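Local structure of 3-hydroxyacyl-CoA dehydrogenase (Archaeoglobus fulgidus, 1ZEJ) at residues T66-V71 with E96-A101; I224-A229 with K266-Y271; A232-Y237 with F245-W250. The protein probably works as an NAD-dependent dehydrogenase of the 3-hydroxyacyl-CoA dehydrogenase family, oxidising a hydroxyl group of its substrate, and forms a homodimer. All coordinates share one frame; numbering follows the deposited sequence.

Interaction 1: T66-V71 with E96-A101; sequences TTLEKV and ERLTNA
Leu-68 and Val-71 meet Leu-98 and Thr-99 in a small apolar contact between two loops of the NAD-binding domain, one following strand 62-65 and the other following helix 85-96. The domain is of Rossmann type, with a GxGxxG pattern at Gly-19, Gly-21 and Gly-24, where NAD is predicted to bind. Four side chains carry the contact, and together the two segments bury 188 Å². The first segment presents its pair by folding into a type I beta turn from Leu-68 to Val-71, closed by the backbone bond from Val-71 N to Leu-68 O (3.0 Å), so that both ends of the turn face residues 98 and 99. Leu-98 reaches across with one branch: its CD1 lies 3.7 Å from Leu-68 CB, and the two leucine side chains cross at about a right angle. Nearer its own backbone, Leu-98 CB rests 3.8 Å from Val-71 CG1. That same valine methyl does double duty, because it also presses on Thr-99 CG2 at 3.4 Å, tighter than a usual carbon-carbon contact. The threonine turns its methyl, not its hydroxyl, to the valine. With OG1 anti to the backbone N (chi1 -179°), the hydroxyl oxygen is placed to accept from Ala-101 N at 3.0 Å, an ST turn whose N-H...O angle of 167° is nearly straight. On the other loop, Thr-67 OG1 and Glu-69 OE1 are hydrogen-bonded at 2.7 Å. Around the contact, Leu-68 and Val-71 both lie on Phe-16 of strand 14-18, while Leu-68 touches Glu-94 and Val-71 touches Val-95 of helix 85-96; Leu-68 reaches Gln-40 of strand 36-40 as well, and Arg-124 ties the second loop down through the carbonyls of Thr-99 and Ala-101.

Interaction 2: I224-A229 with K266-Y271; sequences IGLDVA and KGIYEY
Leu-226 points its forked end at Gly-267 and Ile-268, one branch meeting the backbone and the other the isoleucine. CD2 is directed at the main chain, 4.1 Å from Gly-267 CA and equally far from Ile-268 N. CD1 faces the isoleucine, whose CD1 lies 4.2 Å away; a chi1 of -91°, off the usual staggered value, sets the fork in this position. The Ile-268 side chain starts out across, not at, residues 224-229, and only its tip then closes in, so the meeting is methyl to methyl. These are loose van der Waals distances, and only 105 Å² is buried. A beta carbon on Gly-267 would sit close, 3.6 Å from Leu-226 CD1. The leucine belongs to the first turn of helix 226-240, which starts directly after helix 197-224. Gly-225 forms the break between them: it ends the first helix with a positive phi of 111°, where a beta carbon would be jammed against the carbonyl O of Ile-224, and is the N-cap of the second, in the helical C-terminal domain of the family. Around the pair, Leu-221 of helix 197-224 touches both Leu-226 and Ile-268, and Leu-251 of helix 249-256 packs on Leu-226. Asp-222 receives the backbone N-H groups of Ile-268 and Tyr-269, fixing the loop against the helix pair. Ile-268 packs on Ala-197 of the second subunit, and Tyr-269 OH is hydrogen-bonded to Asp-201 of that subunit.

Interaction 3: A232-Y237 with F245-W250; sequences ASLYLY and FKPPEW
Phe-245 packs against Leu-236 and Tyr-237 in the close half of this contact, where helix 226-240 meets the chain leading into helix 249-256, in the helical C-terminal domain and at the subunit interface. Leu-236 lays its CB over one face of the phenyl ring, a CH-pi contact 3.7 Å from the ring centroid and 18° off the normal, while its CD1 reaches Phe-245 CE1 at 3.7 Å. The other end of the phenylalanine fits against the helix backbone, with CB 3.5 Å from Tyr-237 N. Pro-247 extends this packing: its CG touches Leu-234 CD1 at 3.8 Å.

Toward solvent the packing rests on Lys-246, an exposed residue. Tyr-237 CG stands anti to its own backbone N (chi1 -170°), which swings the ring out alongside the lysine so that the two side chains point the same way. Lys-246 CG lies over the ring face, 3.9 Å from its centroid, and the chain then bends at chi3 to bring CE 3.1 Å from Tyr-237 OH. An alanine at Tyr-237 would remove that face, and is likely to leave the aliphatic part of Lys-246 with nothing to lie on and free to turn. At the buried end, Val-109 of the second subunit packs on Leu-236 and Ala-181 of that subunit on Phe-245. Across the two segments the contact therefore depends on shape and on carbon over aromatic faces, while the lysine lends its methylenes instead of its charge.

The three contacts divide between the two ends of the chain. Interaction 1 comes first in sequence and lies in the NAD-binding domain, beside its mixed sheet; interactions 2 and 3 lie in the helical C-terminal domain, with centres about 50 and 52 Å from it, on the opposite side of the chain's centre. Those two are neighbours, with centres about 15 Å apart. Both use helix 226-240, and the segments of interaction 3 fall between those of interaction 2 along the chain. They touch where Ile-268 CD1 lies 3.8 Å from Trp-250 CH2. Both also reach the second subunit, consistent with this domain taking part in the dimer interface, whereas interaction 1 touches no other chain.

Interaction 1: T66-V71 with E96-A101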
loop_
_atom_site.group_PDB
_atom_site.type_symbol
_atom_site.label_atom_id
_atom_site.label_comp_id
_atom_site.label_asym_id
_atom_site.label_seq_id
_atom_site.Cartn_x
_atom_site.Cartn_y
_atom_site.Cartn_z
ATOM N N THR A 66 -7.659 -39.192 9.446
ATOM C CA THR A 66 -8.912 -38.641 9.921
ATOM C C THR A 66 -8.998 -38.556 11.426
ATOM O O THR A 66 -9.982 -38.003 11.931
ATOM C CB THR A 66 -10.106 -39.493 9.450
ATOM O OG1 THR A 66 -9.895 -40.869 9.825
ATOM C CG2 THR A 66 -10.235 -39.433 7.932
ATOM N N THR A 67 -7.983 -39.056 12.143
ATOM C CA THR A 67 -8.021 -39.107 13.600
ATOM C C THR A 67 -6.891 -38.288 14.278
ATOM O O THR A 67 -5.993 -37.744 13.616
ATOM C CB THR A 67 -8.024 -40.601 14.064
ATOM O OG1 THR A 67 -6.946 -41.295 13.439
ATOM C CG2 THR A 67 -9.332 -41.249 13.651
ATOM N N LEU A 68 -6.931 -38.245 15.608
ATOM C CA LEU A 68 -6.118 -37.323 16.393
ATOM C C LEU A 68 -5.044 -37.988 17.222
ATOM O O LEU A 68 -4.398 -37.312 18.055
ATOM C CB LEU A 68 -7.031 -36.552 17.337
ATOM C CG LEU A 68 -8.077 -35.630 16.669
ATOM C CD1 LEU A 68 -8.831 -34.910 17.786
ATOM C CD2 LEU A 68 -7.498 -34.645 15.660
ATOM N N GLU A 69 -4.804 -39.270 16.997
ATOM C CA GLU A 69 -3.867 -39.983 17.853
ATOM C C GLU A 69 -2.439 -39.463 17.773
ATOM O O GLU A 69 -1.686 -39.628 18.725
ATOM C CB GLU A 69 -3.910 -41.468 17.674
ATOM C CG GLU A 69 -3.200 -42.112 16.484
ATOM C CD GLU A 69 -3.945 -41.956 15.194
ATOM O OE1 GLU A 69 -4.945 -41.207 15.178
ATOM O OE2 GLU A 69 -3.515 -42.579 14.197
ATOM N N LYS A 70 -2.067 -38.868 16.653
ATOM C CA LYS A 70 -0.696 -38.365 16.485
ATOM C C LYS A 70 -0.511 -36.948 17.088
ATOM O O LYS A 70 0.647 -36.472 17.205
ATOM C CB LYS A 70 -0.263 -38.378 15.016
ATOM C CG LYS A 70 -0.285 -39.720 14.292
ATOM C CD LYS A 70 0.809 -40.605 14.756
ATOM C CE LYS A 70 0.869 -41.971 14.003
ATOM N NZ LYS A 70 1.628 -41.931 12.724
ATOM N N VAL A 71 -1.599 -36.314 17.535
ATOM C CA VAL A 71 -1.510 -34.960 18.147
ATOM C C VAL A 71 -0.518 -34.941 19.326
ATOM O O VAL A 71 0.281 -34.040 19.446
ATOM C CB VAL A 71 -2.888 -34.454 18.671
ATOM C CG1 VAL A 71 -2.736 -33.273 19.634
ATOM C CG2 VAL A 71 -3.739 -34.065 17.503
ATOM N N GLU A 96 -6.675 -29.658 22.896
ATOM C CA GLU A 96 -5.951 -29.195 24.098
ATOM C C GLU A 96 -5.868 -30.239 25.191
ATOM O O GLU A 96 -4.932 -30.227 25.963
ATOM C CB GLU A 96 -6.479 -27.822 24.619
ATOM C CG GLU A 96 -7.797 -27.833 25.259
ATOM C CD GLU A 96 -8.190 -26.444 25.859
ATOM O OE1 GLU A 96 -7.288 -25.614 26.164
ATOM O OE2 GLU A 96 -9.415 -26.240 26.023
ATOM N N ARG A 97 -6.803 -31.183 25.213
ATOM C CA ARG A 97 -6.737 -32.308 26.117
ATOM C C ARG A 97 -5.659 -33.334 25.781
ATOM O O ARG A 97 -5.294 -34.144 26.659
ATOM C CB ARG A 97 -8.091 -33.023 26.159
ATOM C CG ARG A 97 -9.246 -32.118 26.584
ATOM C CD ARG A 97 -10.510 -32.910 26.938
ATOM N NE ARG A 97 -11.189 -33.446 25.755
ATOM C CZ ARG A 97 -12.122 -32.819 25.029
ATOM N NH1 ARG A 97 -12.525 -31.581 25.317
ATOM N NH2 ARG A 97 -12.651 -33.442 23.980
ATOM N N LEU A 98 -5.208 -33.357 24.518
ATOM C CA LEU A 98 -4.310 -34.399 24.015
ATOM C C LEU A 98 -2.859 -33.967 24.052
ATOM O O LEU A 98 -1.930 -34.797 23.970
ATOM C CB LEU A 98 -4.681 -34.766 22.567
ATOM C CG LEU A 98 -6.092 -35.326 22.366
ATOM C CD1 LEU A 98 -6.406 -35.430 20.850
ATOM C CD2 LEU A 98 -6.291 -36.638 23.075
ATOM N N THR A 99 -2.633 -32.665 24.181
ATOM C CA THR A 99 -1.272 -32.189 24.141
ATOM C C THR A 99 -1.182 -30.880 24.886
ATOM O O THR A 99 -2.168 -30.131 24.951
ATOM C CB THR A 99 -0.791 -32.032 22.657
ATOM O OG1 THR A 99 0.570 -31.569 22.622
ATOM C CG2 THR A 99 -1.634 -31.049 21.901
ATOM N N ASN A 100 0.029 -30.589 25.360
ATOM C CA ASN A 100 0.405 -29.277 25.895
ATOM C C ASN A 100 1.182 -28.384 24.875
ATOM O O ASN A 100 1.658 -27.324 25.235
ATOM C CB ASN A 100 1.278 -29.485 27.152
ATOM C CG ASN A 100 0.519 -30.110 28.288
ATOM O OD1 ASN A 100 -0.653 -29.781 28.514
ATOM N ND2 ASN A 100 1.180 -31.012 29.036
ATOM N N ALA A 101 1.334 -28.842 23.636
ATOM C CA ALA A 101 1.995 -28.078 22.591
ATOM C C ALA A 101 1.290 -26.761 22.324
ATOM O O ALA A 101 0.080 -26.648 22.561
ATOM C CB ALA A 101 2.036 -28.874 21.305
#

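Interaction 2: I224-A229 with K266-Y271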
loop_
_atom_site.group_PDB
_atom_site.type_symbol
_atom_site.label_atom_id
_atom_site.label_comp_id
_atom_site.label_asym_id
_atom_site.label_seq_id
_atom_site.Cartn_x
_atom_site.Cartn_y
_atom_site.Cartn_z
ATOM N N ILE A 224 10.163 11.793 2.522
ATOM C CA ILE A 224 9.268 12.952 2.419
ATOM C C ILE A 224 9.796 14.056 3.334
ATOM O O ILE A 224 9.919 15.210 2.916
ATOM C CB ILE A 224 7.791 12.577 2.764
ATOM C CG1 ILE A 224 7.128 11.911 1.547
ATOM C CG2 ILE A 224 6.948 13.803 3.184
ATOM C CD1 ILE A 224 5.939 11.065 1.913
ATOM N N GLY A 225 10.136 13.684 4.578
ATOM C CA GLY A 225 10.543 14.640 5.589
ATOM C C GLY A 225 9.457 14.685 6.634
ATOM O O GLY A 225 8.293 14.916 6.313
ATOM N N LEU A 226 9.822 14.374 7.879
ATOM C CA LEU A 226 8.853 14.334 8.962
ATOM C C LEU A 226 8.300 15.723 9.253
ATOM O O LEU A 226 7.122 15.836 9.536
ATOM C CB LEU A 226 9.469 13.740 10.229
ATOM C CG LEU A 226 9.347 12.235 10.416
ATOM C CD1 LEU A 226 9.779 11.447 9.200
ATOM C CD2 LEU A 226 10.110 11.800 11.694
ATOM N N ASP A 227 9.167 16.751 9.227
ATOM C CA ASP A 227 8.735 18.154 9.318
ATOM C C ASP A 227 7.742 18.533 8.185
ATOM O O ASP A 227 6.676 19.124 8.432
ATOM C CB ASP A 227 9.951 19.095 9.367
ATOM C CG ASP A 227 10.938 18.873 8.212
ATOM O OD1 ASP A 227 10.894 17.845 7.499
ATOM O OD2 ASP A 227 11.759 19.753 8.004
ATOM N N VAL A 228 8.092 18.158 6.954
ATOM C CA VAL A 228 7.245 18.397 5.803
ATOM C C VAL A 228 5.886 17.753 6.027
ATOM O O VAL A 228 4.848 18.399 5.858
ATOM C CB VAL A 228 7.897 17.850 4.502
ATOM C CG1 VAL A 228 6.887 17.783 3.381
ATOM C CG2 VAL A 228 9.067 18.728 4.115
ATOM N N ALA A 229 5.900 16.491 6.447
ATOM C CA ALA A 229 4.672 15.746 6.662
ATOM C C ALA A 229 3.812 16.317 7.774
ATOM O O ALA A 229 2.603 16.401 7.631
ATOM C CB ALA A 229 4.982 14.269 6.924
ATOM N N LYS A 266 18.390 11.022 10.230
ATOM C CA LYS A 266 17.621 10.334 11.277
ATOM C C LYS A 266 16.190 10.834 11.314
ATOM O O LYS A 266 15.931 12.018 11.450
ATOM C CB LYS A 266 18.267 10.509 12.672
ATOM C CG LYS A 266 17.622 9.647 13.789
ATOM C CD LYS A 266 18.228 9.985 15.165
ATOM C CE LYS A 266 18.363 8.796 16.066
ATOM N NZ LYS A 266 17.112 8.016 16.305
ATOM N N GLY A 267 15.250 9.916 11.173
ATOM C CA GLY A 267 13.873 10.233 11.437
ATOM C C GLY A 267 13.291 9.074 12.195
ATOM O O GLY A 267 13.664 8.816 13.356
ATOM N N ILE A 268 12.381 8.361 11.549
ATOM C CA ILE A 268 11.937 7.073 12.082
ATOM C C ILE A 268 13.136 6.104 12.094
ATOM O O ILE A 268 13.364 5.381 13.083
ATOM C CB ILE A 268 10.741 6.531 11.293
ATOM C CG1 ILE A 268 9.551 7.496 11.441
ATOM C CG2 ILE A 268 10.356 5.139 11.839
ATOM C CD1 ILE A 268 8.654 7.546 10.282
ATOM N N TYR A 269 13.931 6.141 11.024
ATOM C CA TYR A 269 15.114 5.297 10.876
ATOM C C TYR A 269 16.348 6.175 10.684
ATOM O O TYR A 269 16.214 7.386 10.571
ATOM C CB TYR A 269 14.932 4.409 9.675
ATOM C CG TYR A 269 13.689 3.553 9.747
ATOM C CD1 TYR A 269 13.507 2.600 10.770
ATOM C CD2 TYR A 269 12.691 3.693 8.825
ATOM C CE1 TYR A 269 12.347 1.832 10.827
ATOM C CE2 TYR A 269 11.567 2.948 8.875
ATOM C CZ TYR A 269 11.396 1.993 9.853
ATOM O OH TYR A 269 10.219 1.248 9.833
ATOM N N GLU A 270 17.525 5.552 10.637
ATOM C CA GLU A 270 18.800 6.254 10.466
ATOM C C GLU A 270 19.343 5.965 9.074
ATOM O O GLU A 270 19.149 4.855 8.535
ATOM C CB GLU A 270 19.809 5.830 11.540
ATOM C CG GLU A 270 19.310 6.142 12.952
ATOM C CD GLU A 270 20.339 5.904 14.051
ATOM O OE1 GLU A 270 21.545 5.736 13.748
ATOM O OE2 GLU A 270 19.937 5.904 15.237
ATOM N N TYR A 271 20.005 6.968 8.500
ATOM C CA TYR A 271 20.414 6.966 7.080
ATOM C C TYR A 271 21.880 7.372 6.914
ATOM O O TYR A 271 22.417 8.099 7.749
ATOM C CB TYR A 271 19.515 7.907 6.284
ATOM C CG TYR A 271 18.076 7.432 6.334
ATOM C CD1 TYR A 271 17.229 7.844 7.345
ATOM C CD2 TYR A 271 17.594 6.522 5.405
ATOM C CE1 TYR A 271 15.944 7.371 7.434
ATOM C CE2 TYR A 271 16.283 6.047 5.477
ATOM C CZ TYR A 271 15.465 6.480 6.490
ATOM O OH TYR A 271 14.164 5.980 6.599
#

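Interaction 3: A232-Y237 with F245-W250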
loop_
_atom_site.group_PDB
_atom_site.type_symbol
_atom_site.label_atom_id
_atom_site.label_comp_id
_atom_site.label_asym_id
_atom_site.label_seq_id
_atom_site.Cartn_x
_atom_site.Cartn_y
_atom_site.Cartn_z
ATOM N N ALA A 232 2.400 19.588 6.478
ATOM C CA ALA A 232 1.492 19.322 5.349
ATOM C C ALA A 232 0.205 18.696 5.851
ATOM O O ALA A 232 -0.874 19.174 5.538
ATOM C CB ALA A 232 2.139 18.442 4.299
ATOM N N SER A 233 0.299 17.668 6.680
ATOM C CA SER A 233 -0.915 17.085 7.280
ATOM C C SER A 233 -1.699 18.096 8.098
ATOM O O SER A 233 -2.925 18.195 7.943
ATOM C CB SER A 233 -0.547 15.906 8.192
ATOM O OG SER A 233 -0.009 16.377 9.422
ATOM N N LEU A 234 -0.998 18.875 8.924
ATOM C CA LEU A 234 -1.616 19.981 9.692
ATOM C C LEU A 234 -2.408 20.984 8.806
ATOM O O LEU A 234 -3.511 21.447 9.168
ATOM C CB LEU A 234 -0.518 20.739 10.450
ATOM C CG LEU A 234 -0.981 21.889 11.340
ATOM C CD1 LEU A 234 -1.730 21.355 12.544
ATOM C CD2 LEU A 234 0.184 22.756 11.785
ATOM N N TYR A 235 -1.845 21.337 7.645
ATOM C CA TYR A 235 -2.539 22.242 6.733
ATOM C C TYR A 235 -3.806 21.533 6.277
ATOM O O TYR A 235 -4.888 22.101 6.313
ATOM C CB TYR A 235 -1.677 22.607 5.512
ATOM C CG TYR A 235 -2.485 23.213 4.348
ATOM C CD1 TYR A 235 -3.084 22.393 3.375
ATOM C CD2 TYR A 235 -2.642 24.578 4.222
ATOM C CE1 TYR A 235 -3.828 22.954 2.309
ATOM C CE2 TYR A 235 -3.371 25.149 3.161
ATOM C CZ TYR A 235 -3.972 24.321 2.215
ATOM O OH TYR A 235 -4.715 24.855 1.157
ATOM N N LEU A 236 -3.647 20.287 5.826
ATOM C CA LEU A 236 -4.764 19.501 5.318
ATOM C C LEU A 236 -5.839 19.331 6.392
ATOM O O LEU A 236 -7.028 19.451 6.109
ATOM C CB LEU A 236 -4.282 18.125 4.831
ATOM C CG LEU A 236 -3.429 18.181 3.564
ATOM C CD1 LEU A 236 -2.871 16.795 3.244
ATOM C CD2 LEU A 236 -4.240 18.768 2.390
ATOM N N TYR A 237 -5.421 19.056 7.622
ATOM C CA TYR A 237 -6.376 18.992 8.735
ATOM C C TYR A 237 -7.089 20.338 8.944
ATOM O O TYR A 237 -8.315 20.386 9.067
ATOM C CB TYR A 237 -5.679 18.529 10.021
ATOM C CG TYR A 237 -6.645 18.209 11.140
ATOM C CD1 TYR A 237 -7.553 17.164 11.019
ATOM C CD2 TYR A 237 -6.662 18.956 12.313
ATOM C CE1 TYR A 237 -8.456 16.862 12.032
ATOM C CE2 TYR A 237 -7.567 18.652 13.350
ATOM C CZ TYR A 237 -8.459 17.598 13.186
ATOM O OH TYR A 237 -9.343 17.279 14.189
ATOM N N PHE A 245 -6.249 13.359 8.483
ATOM C CA PHE A 245 -5.204 14.369 8.344
ATOM C C PHE A 245 -4.635 14.817 9.690
ATOM O O PHE A 245 -3.615 15.519 9.729
ATOM C CB PHE A 245 -5.720 15.588 7.556
ATOM C CG PHE A 245 -6.068 15.286 6.123
ATOM C CD1 PHE A 245 -5.177 14.575 5.290
ATOM C CD2 PHE A 245 -7.260 15.761 5.576
ATOM C CE1 PHE A 245 -5.495 14.304 3.944
ATOM C CE2 PHE A 245 -7.599 15.480 4.250
ATOM C CZ PHE A 245 -6.714 14.757 3.427
ATOM N N LYS A 246 -5.281 14.436 10.794
ATOM C CA LYS A 246 -4.885 14.977 12.108
ATOM C C LYS A 246 -3.416 14.583 12.409
ATOM O O LYS A 246 -3.069 13.396 12.388
ATOM C CB LYS A 246 -5.830 14.489 13.217
ATOM C CG LYS A 246 -5.781 15.312 14.507
ATOM C CD LYS A 246 -6.487 14.600 15.668
ATOM C CE LYS A 246 -8.008 14.875 15.720
ATOM N NZ LYS A 246 -8.693 14.066 16.796
ATOM N N PRO A 247 -2.552 15.587 12.668
ATOM C CA PRO A 247 -1.100 15.373 12.864
ATOM C C PRO A 247 -0.727 14.615 14.162
ATOM O O PRO A 247 -1.021 15.098 15.260
ATOM C CB PRO A 247 -0.543 16.805 12.913
ATOM C CG PRO A 247 -1.679 17.631 13.373
ATOM C CD PRO A 247 -2.912 17.014 12.784
ATOM N N PRO A 248 -0.047 13.455 14.033
ATOM C CA PRO A 248 0.229 12.599 15.184
ATOM C C PRO A 248 1.213 13.192 16.177
ATOM O O PRO A 248 2.155 13.876 15.794
ATOM C CB PRO A 248 0.810 11.340 14.543
ATOM C CG PRO A 248 1.343 11.753 13.259
ATOM C CD PRO A 248 0.508 12.887 12.787
ATOM N N GLU A 249 0.971 12.910 17.447
ATOM C CA GLU A 249 1.852 13.286 18.550
ATOM C C GLU A 249 3.291 12.747 18.459
ATOM O O GLU A 249 4.242 13.469 18.770
ATOM C CB GLU A 249 1.226 12.797 19.859
ATOM C CG GLU A 249 2.027 13.122 21.111
ATOM C CD GLU A 249 1.385 12.561 22.359
ATOM O OE1 GLU A 249 1.184 11.327 22.415
ATOM O OE2 GLU A 249 1.094 13.355 23.296
ATOM N N TRP A 250 3.447 11.487 18.053
ATOM C CA TRP A 250 4.785 10.874 17.923
ATOM C C TRP A 250 5.656 11.685 16.957
ATOM O O TRP A 250 6.869 11.780 17.126
ATOM C CB TRP A 250 4.709 9.386 17.493
ATOM C CG TRP A 250 4.223 9.097 16.107
ATOM C CD1 TRP A 250 2.985 8.652 15.762
ATOM C CD2 TRP A 250 4.974 9.178 14.877
ATOM N NE1 TRP A 250 2.903 8.468 14.402
ATOM C CE2 TRP A 250 4.101 8.784 13.829
ATOM C CE3 TRP A 250 6.285 9.571 14.553
ATOM C CZ2 TRP A 250 4.486 8.769 12.494
ATOM C CZ3 TRP A 250 6.671 9.570 13.210
ATOM C CH2 TRP A 250 5.770 9.155 12.194
#